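Pentafunctional AROM polypeptide (Schizosaccharomyces pombe, PDB 5SWV) probably catalyses five consecutive steps of the shikimate pathway as a full-length polypeptide, with 3-dehydroquinate dehydratase and shikimate dehydrogenase activities assigned to the portion in this structure. Local coordinates at residues 76-81 / 105-110; 99-104 / 124-129; 12-17 / 38-43. One frame throughout, in Å; residues are numbered along the deposited sequence.

Contact 1 (76-81 / 105-110); sequences IIFTIR and MRYGCD
The Phe-78 ring is met obliquely by two groups on the CD2-CE2 side, neither squarely over a face nor cleanly at an edge. Tyr-107 brings its hydroxyl, with OH 3.7 Å from CE2 of Phe-78, and the two aromatic side chains cross at about a right angle. Cys-109 lays SG 3.9 Å from CB of Phe-78, and the sulfur stands 5.0 Å from the ring centroid in an oblique sulfur-aromatic contact. With CG anti to the backbone N (chi1 -176°), the CD2-CE2 side of the Phe-78 ring lies by Cys-109 and Tyr-107, just after the helix. A small, polarisable thiol suits a buried place beside an aromatic ring. Nearer the start of the strand the contact becomes polar. The N-H of Ile-76 points almost straight (167°) at OD1 of Asp-110, N to OD1 3.0 Å, and reaches it from above the carboxylate plane. OD1 also takes a salt bridge from Arg-69, which probably favours the charged carboxylate. In return, Asp-110 N gives a weak bond to Ile-76 O. Gly-108, whose positive phi suits glycine, is the C-prime residue of the Schellman motif that ends helix 94-106. This turn steers the chain into strand 111-115 beside strand 76-79, completing a beta-alpha-beta unit, while helix 58-69 touches Phe-78 and Tyr-107 through Val-61, Ala-62 and Ile-65.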
# COMPACT_ATOMS: atom_id res chain seq x y z
N ILE A 76 3.99 -1.22 10.91
CA ILE A 76 3.55 -0.46 12.07
C ILE A 76 4.74 0.00 12.89
O ILE A 76 5.71 -0.73 13.08
CB ILE A 76 2.55 -1.28 12.90
CG1 ILE A 76 1.24 -1.39 12.12
CG2 ILE A 76 2.28 -0.64 14.26
CD1 ILE A 76 0.32 -2.48 12.62
N ILE A 77 4.64 1.24 13.36
CA ILE A 77 5.60 1.82 14.25
C ILE A 77 4.86 1.96 15.57
O ILE A 77 3.75 2.48 15.61
CB ILE A 77 6.08 3.18 13.72
CG1 ILE A 77 6.77 3.01 12.37
CG2 ILE A 77 7.02 3.83 14.70
CD1 ILE A 77 6.71 4.25 11.51
N PHE A 78 5.48 1.47 16.63
CA PHE A 78 4.89 1.43 17.97
C PHE A 78 5.59 2.50 18.80
O PHE A 78 6.75 2.34 19.18
CB PHE A 78 5.10 0.03 18.55
CG PHE A 78 4.46 -0.20 19.89
CD1 PHE A 78 5.13 0.11 21.06
CD2 PHE A 78 3.21 -0.81 19.98
CE1 PHE A 78 4.55 -0.14 22.30
CE2 PHE A 78 2.63 -1.07 21.21
CZ PHE A 78 3.29 -0.73 22.38
N THR A 79 4.88 3.60 19.07
CA THR A 79 5.51 4.77 19.66
C THR A 79 4.86 5.17 20.94
O THR A 79 3.69 5.57 20.96
CB THR A 79 5.52 5.94 18.67
OG1 THR A 79 6.32 5.58 17.56
CG2 THR A 79 6.15 7.18 19.28
N ILE A 80 5.62 5.05 22.02
CA ILE A 80 5.28 5.64 23.30
C ILE A 80 6.10 6.91 23.45
O ILE A 80 7.31 6.84 23.68
CB ILE A 80 5.64 4.73 24.48
CG1 ILE A 80 4.88 3.42 24.42
CG2 ILE A 80 5.35 5.45 25.80
CD1 ILE A 80 5.38 2.42 25.45
N ARG A 81 5.41 8.03 23.33
CA ARG A 81 5.98 9.38 23.40
C ARG A 81 5.59 9.98 24.74
O ARG A 81 4.41 10.02 25.10
CB ARG A 81 5.42 10.22 22.27
CG ARG A 81 5.96 11.64 22.19
CD ARG A 81 7.41 11.71 21.75
NE ARG A 81 7.64 11.08 20.45
CZ ARG A 81 8.42 10.03 20.21
NH1 ARG A 81 9.14 9.44 21.16
NH2 ARG A 81 8.52 9.57 18.96
N MET A 105 7.39 -6.06 20.49
CA MET A 105 8.38 -6.80 19.73
C MET A 105 7.98 -8.28 19.69
O MET A 105 8.13 -8.94 18.67
CB MET A 105 9.79 -6.57 20.30
CG MET A 105 10.22 -5.11 20.16
SD MET A 105 11.75 -4.48 20.90
CE MET A 105 11.96 -5.52 22.34
N ARG A 106 7.42 -8.78 20.79
CA ARG A 106 6.91 -10.14 20.82
C ARG A 106 5.81 -10.39 19.78
O ARG A 106 5.80 -11.47 19.20
CB ARG A 106 6.43 -10.57 22.22
CG ARG A 106 7.48 -11.34 23.02
CD ARG A 106 6.97 -11.76 24.38
NE ARG A 106 6.90 -10.61 25.30
CZ ARG A 106 5.82 -10.22 26.00
NH1 ARG A 106 4.66 -10.87 25.95
NH2 ARG A 106 5.92 -9.14 26.79
N TYR A 107 4.91 -9.44 19.53
CA TYR A 107 3.91 -9.65 18.45
C TYR A 107 4.27 -9.01 17.10
O TYR A 107 3.40 -8.74 16.29
CB TYR A 107 2.44 -9.37 18.89
CG TYR A 107 2.13 -8.07 19.61
CD1 TYR A 107 2.22 -6.83 18.94
CD2 TYR A 107 1.71 -8.07 20.94
CE1 TYR A 107 1.93 -5.63 19.60
CE2 TYR A 107 1.41 -6.86 21.60
CZ TYR A 107 1.52 -5.65 20.93
OH TYR A 107 1.24 -4.48 21.57
N GLY A 108 5.57 -8.82 16.85
CA GLY A 108 6.08 -8.49 15.51
C GLY A 108 5.75 -7.12 14.92
O GLY A 108 5.46 -7.02 13.73
N CYS A 109 5.79 -6.07 15.75
CA CYS A 109 5.78 -4.71 15.25
C CYS A 109 7.05 -4.52 14.43
O CYS A 109 8.11 -5.03 14.81
CB CYS A 109 5.72 -3.67 16.38
SG CYS A 109 4.07 -3.49 17.11
N ASP A 110 6.93 -3.80 13.32
CA ASP A 110 8.05 -3.59 12.39
C ASP A 110 9.10 -2.68 12.99
O ASP A 110 10.29 -2.96 12.88
CB ASP A 110 7.56 -3.04 11.07
CG ASP A 110 6.52 -3.92 10.43
OD1 ASP A 110 5.36 -3.91 10.91
OD2 ASP A 110 6.88 -4.62 9.46

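Contact 2 (99-104 / 124-129); sequences ELMLSA and NILYQH
Leu-126 packs against Met-101 and Leu-102 where two neighbouring helices of the dehydroquinase barrel, 94-106 and 120-128, run side by side on the outside of the parallel sheet. Their short segments are almost parallel, 11° between directions, with axes 10.1 Å apart, as expected of successive helices in a TIM barrel. CD1 of Leu-126 meets Met-101, lying 3.6 Å from its CE. CD2 of Leu-126 lies between Met-101 and Leu-102, 3.6 Å from CB of Met-101 and 3.8 Å from CG of Leu-102. The Met-101 chain bends at its last torsion (chi3 -80°), with CE against CD1 of Leu-126; the two side chains cross at about a right angle. An unbranched, flexible methionine can follow the leucine surface in this way. Toward the outer side, Leu-102 puts CD2 3.7 Å from CB of His-129 and approaches its imidazole obliquely. That ring is held by the end of the helix it follows: His-129 ND1 donates to Ile-125 O at 2.7 Å. Beneath, Met-101 and Leu-126 both reach Val-114 of strand 111-115. The helix-helix contact rests mainly on apolar carbon contacts, consistent with stabilisation by hydrophobic burial, while the imidazole adds a second N-H to a carbonyl that already has a backbone donor, which fixes the ring at the more exposed margin.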
# COMPACT_ATOMS: atom_id res chain seq x y z
N GLU A 99 7.97 -2.70 29.58
CA GLU A 99 7.04 -3.82 29.48
C GLU A 99 6.23 -3.73 28.21
O GLU A 99 6.08 -4.73 27.52
CB GLU A 99 6.09 -3.86 30.66
CG GLU A 99 5.30 -5.15 30.76
CD GLU A 99 4.18 -5.12 31.79
OE1 GLU A 99 3.73 -4.01 32.18
OE2 GLU A 99 3.74 -6.23 32.20
N LEU A 100 5.71 -2.55 27.89
CA LEU A 100 4.89 -2.38 26.68
C LEU A 100 5.69 -2.57 25.41
O LEU A 100 5.23 -3.23 24.48
CB LEU A 100 4.17 -1.02 26.66
CG LEU A 100 2.86 -0.93 27.48
CD1 LEU A 100 2.50 0.52 27.82
CD2 LEU A 100 1.70 -1.61 26.77
N MET A 101 6.90 -2.02 25.37
CA MET A 101 7.72 -2.11 24.17
C MET A 101 8.19 -3.55 23.92
O MET A 101 8.22 -4.00 22.78
CB MET A 101 8.90 -1.12 24.24
CG MET A 101 8.47 0.33 24.10
SD MET A 101 9.81 1.54 24.17
CE MET A 101 10.12 1.69 25.93
N LEU A 102 8.53 -4.26 24.98
CA LEU A 102 8.87 -5.68 24.88
C LEU A 102 7.75 -6.50 24.29
O LEU A 102 7.97 -7.38 23.46
CB LEU A 102 9.22 -6.24 26.25
CG LEU A 102 10.58 -5.83 26.81
CD1 LEU A 102 10.75 -6.29 28.25
CD2 LEU A 102 11.72 -6.33 25.94
N SER A 103 6.54 -6.22 24.75
CA SER A 103 5.35 -6.89 24.23
C SER A 103 5.15 -6.66 22.73
O SER A 103 4.80 -7.60 21.98
CB SER A 103 4.12 -6.44 25.02
OG SER A 103 2.96 -6.70 24.29
N ALA A 104 5.38 -5.43 22.30
CA ALA A 104 5.24 -5.04 20.91
C ALA A 104 6.19 -5.80 19.99
O ALA A 104 5.84 -6.12 18.84
CB ALA A 104 5.47 -3.55 20.76
N ASN A 124 19.11 -1.05 26.45
CA ASN A 124 19.83 -2.29 26.19
C ASN A 124 18.94 -3.54 26.28
O ASN A 124 18.93 -4.38 25.38
CB ASN A 124 20.98 -2.42 27.18
CG ASN A 124 21.95 -3.53 26.83
OD1 ASN A 124 22.28 -3.76 25.67
ND2 ASN A 124 22.42 -4.20 27.84
N ILE A 125 18.17 -3.65 27.36
CA ILE A 125 17.21 -4.74 27.48
C ILE A 125 16.27 -4.80 26.27
O ILE A 125 15.99 -5.88 25.76
CB ILE A 125 16.40 -4.62 28.77
CG1 ILE A 125 17.30 -4.94 29.96
CG2 ILE A 125 15.20 -5.54 28.76
CD1 ILE A 125 16.76 -4.43 31.29
N LEU A 126 15.78 -3.65 25.82
CA LEU A 126 14.92 -3.62 24.64
C LEU A 126 15.70 -4.01 23.41
O LEU A 126 15.19 -4.74 22.56
CB LEU A 126 14.30 -2.24 24.42
CG LEU A 126 13.32 -1.75 25.51
CD1 LEU A 126 13.07 -0.24 25.38
CD2 LEU A 126 12.01 -2.53 25.48
N TYR A 127 16.94 -3.54 23.30
CA TYR A 127 17.83 -3.94 22.19
C TYR A 127 18.07 -5.46 22.19
O TYR A 127 17.88 -6.11 21.16
CB TYR A 127 19.16 -3.17 22.25
CG TYR A 127 20.18 -3.64 21.26
CD1 TYR A 127 20.10 -3.28 19.92
CD2 TYR A 127 21.24 -4.46 21.65
CE1 TYR A 127 21.04 -3.71 19.01
CE2 TYR A 127 22.19 -4.90 20.74
CZ TYR A 127 22.07 -4.52 19.42
OH TYR A 127 22.98 -4.94 18.50
N GLN A 128 18.43 -6.02 23.34
CA GLN A 128 18.66 -7.46 23.45
C GLN A 128 17.44 -8.30 23.00
O GLN A 128 17.62 -9.38 22.49
CB GLN A 128 19.10 -7.87 24.87
CG GLN A 128 20.44 -7.30 25.35
CD GLN A 128 21.64 -7.59 24.42
OE1 GLN A 128 21.70 -8.63 23.78
NE2 GLN A 128 22.59 -6.67 24.37
N HIS A 129 16.21 -7.78 23.16
CA HIS A 129 15.01 -8.54 22.80
C HIS A 129 14.38 -8.14 21.48
O HIS A 129 13.27 -8.57 21.18
CB HIS A 129 13.98 -8.42 23.92
CG HIS A 129 14.42 -9.04 25.21
ND1 HIS A 129 15.42 -8.49 25.99
CD2 HIS A 129 14.02 -10.17 25.84
CE1 HIS A 129 15.62 -9.26 27.05
NE2 HIS A 129 14.78 -10.28 26.98

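Contact 3 (12-17 / 38-43); sequences STFLTL and AIEVRV
Phe-14 and Glu-40 share one side of the first two strands of the TIM barrel, parallel neighbours, and their side chains touch. CE1 of Phe-14 lies 3.6 Å from CB of Glu-40, which meets the ring obliquely, while OE1 of Glu-40 sits at the ring edge, in its plane, with ring and carboxylate planes 71° apart. Phe-14 places CG between its backbone N and carbonyl carbon (chi1 72°), and its apolar ring lies beside the aliphatic part of the extended Glu-40 chain. The buried carboxylate is suited by the Thr-79 hydroxyl, whose OG1 is hydrogen-bonded to OE2 of Glu-40; CG2 of Thr-16, 3.5 Å from OE1 of Glu-40, merely packs there. Threonine suits this place because its hydroxyl bonds with Gln-233 and the carbonyl of Val-220. On the other side, the branched, apolar Leu-17 and Ile-39 lie alongside each other, with CB of Leu-17 3.8 Å from CG2 of Ile-39. Arg-42 bends at chi2 and chi3, and its NE pairs with Asp-44. Four backbone bonds join the strands. Phe-14, Thr-16 and Glu-40 face the barrel interior; strand 218-220 flanks 13-17, strand 76-79 flanks 38-42, and helix 58-69 covers Val-41.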
# COMPACT_ATOMS: atom_id res chain seq x y z
N SER A 12 9.85 8.54 1.77
CA SER A 12 8.86 7.80 2.56
C SER A 12 8.19 8.72 3.57
O SER A 12 8.76 9.75 3.97
CB SER A 12 9.49 6.59 3.25
OG SER A 12 10.88 6.77 3.48
N THR A 13 6.97 8.34 3.95
CA THR A 13 6.20 9.07 4.96
C THR A 13 5.48 8.07 5.83
O THR A 13 5.30 6.93 5.43
CB THR A 13 5.15 10.00 4.33
OG1 THR A 13 4.11 9.21 3.73
CG2 THR A 13 5.76 10.89 3.26
N PHE A 14 5.07 8.49 7.02
CA PHE A 14 4.23 7.64 7.86
C PHE A 14 3.21 8.45 8.64
O PHE A 14 3.48 9.59 9.06
CB PHE A 14 5.07 6.77 8.79
CG PHE A 14 5.74 7.51 9.91
CD1 PHE A 14 5.08 7.74 11.12
CD2 PHE A 14 7.08 7.92 9.80
CE1 PHE A 14 5.71 8.39 12.17
CE2 PHE A 14 7.72 8.58 10.85
CZ PHE A 14 7.02 8.82 12.04
N LEU A 15 2.04 7.84 8.82
CA LEU A 15 0.90 8.46 9.49
C LEU A 15 1.07 8.39 11.00
O LEU A 15 1.38 7.33 11.53
CB LEU A 15 -0.41 7.75 9.10
CG LEU A 15 -1.68 8.45 9.57
CD1 LEU A 15 -1.93 9.71 8.75
CD2 LEU A 15 -2.88 7.53 9.51
N THR A 16 0.83 9.51 11.67
CA THR A 16 0.82 9.55 13.14
C THR A 16 -0.59 9.27 13.65
O THR A 16 -1.37 10.19 13.91
CB THR A 16 1.34 10.91 13.65
OG1 THR A 16 0.58 11.98 13.06
CG2 THR A 16 2.80 11.07 13.28
N LEU A 17 -0.93 7.99 13.79
CA LEU A 17 -2.29 7.58 14.17
C LEU A 17 -2.49 7.78 15.67
O LEU A 17 -1.88 7.10 16.49
CB LEU A 17 -2.55 6.14 13.79
CG LEU A 17 -4.01 5.72 13.73
CD1 LEU A 17 -4.74 6.48 12.63
CD2 LEU A 17 -4.07 4.23 13.47
N ALA A 38 3.82 3.62 6.14
CA ALA A 38 3.70 3.00 7.45
C ALA A 38 2.75 3.79 8.36
O ALA A 38 2.36 4.91 8.05
CB ALA A 38 5.07 2.92 8.09
N ILE A 39 2.41 3.19 9.50
CA ILE A 39 1.51 3.79 10.47
C ILE A 39 2.18 3.76 11.84
O ILE A 39 2.57 2.70 12.34
CB ILE A 39 0.19 3.00 10.55
CG1 ILE A 39 -0.46 2.91 9.18
CG2 ILE A 39 -0.81 3.66 11.49
CD1 ILE A 39 -1.70 2.04 9.19
N GLU A 40 2.34 4.93 12.43
CA GLU A 40 2.72 5.03 13.82
C GLU A 40 1.47 4.97 14.66
O GLU A 40 0.56 5.77 14.49
CB GLU A 40 3.44 6.34 14.08
CG GLU A 40 4.03 6.46 15.47
CD GLU A 40 4.86 7.72 15.62
OE1 GLU A 40 4.26 8.82 15.57
OE2 GLU A 40 6.10 7.60 15.79
N VAL A 41 1.41 4.00 15.57
CA VAL A 41 0.39 3.99 16.58
C VAL A 41 1.00 4.73 17.74
O VAL A 41 1.98 4.28 18.33
CB VAL A 41 0.01 2.58 17.03
CG1 VAL A 41 -1.05 2.66 18.13
CG2 VAL A 41 -0.47 1.74 15.85
N ARG A 42 0.43 5.90 18.03
CA ARG A 42 0.83 6.68 19.16
C ARG A 42 0.13 6.08 20.37
O ARG A 42 -1.05 6.38 20.66
CB ARG A 42 0.47 8.16 18.96
CG ARG A 42 1.44 8.88 18.03
CD ARG A 42 2.81 9.12 18.66
NE ARG A 42 2.74 9.95 19.87
CZ ARG A 42 2.82 11.29 19.92
NH1 ARG A 42 2.98 12.04 18.82
NH2 ARG A 42 2.73 11.90 21.08
N VAL A 43 0.88 5.23 21.05
CA VAL A 43 0.36 4.41 22.14
C VAL A 43 0.01 5.32 23.32
O VAL A 43 -0.97 5.06 24.05
CB VAL A 43 1.38 3.33 22.55
CG1 VAL A 43 0.89 2.54 23.76
CG2 VAL A 43 1.66 2.39 21.38

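From the N terminus, contact 3 comes first: it closes the loop of 20 residues between 12-17 and 38-43, pairing the first two strands of the barrel. The chain then passes through helix 58-69 into strand 76-79, where contact 1 begins, in series with contact 3. Contact 1 closes the 23 residues from 76-81 to 105-110 and contact 2 the 19 from 99-104 to 124-129; they cross, because 99-104 falls within the loop of contact 1 and 124-129 beyond it. The Ile-77 N to Ile-39 O hydrogen bond joins contact 1 to contact 3, and Ala-104 CB packs on the Phe-78 ring to join it to contact 2. Together they run from barrel interior to outer helices.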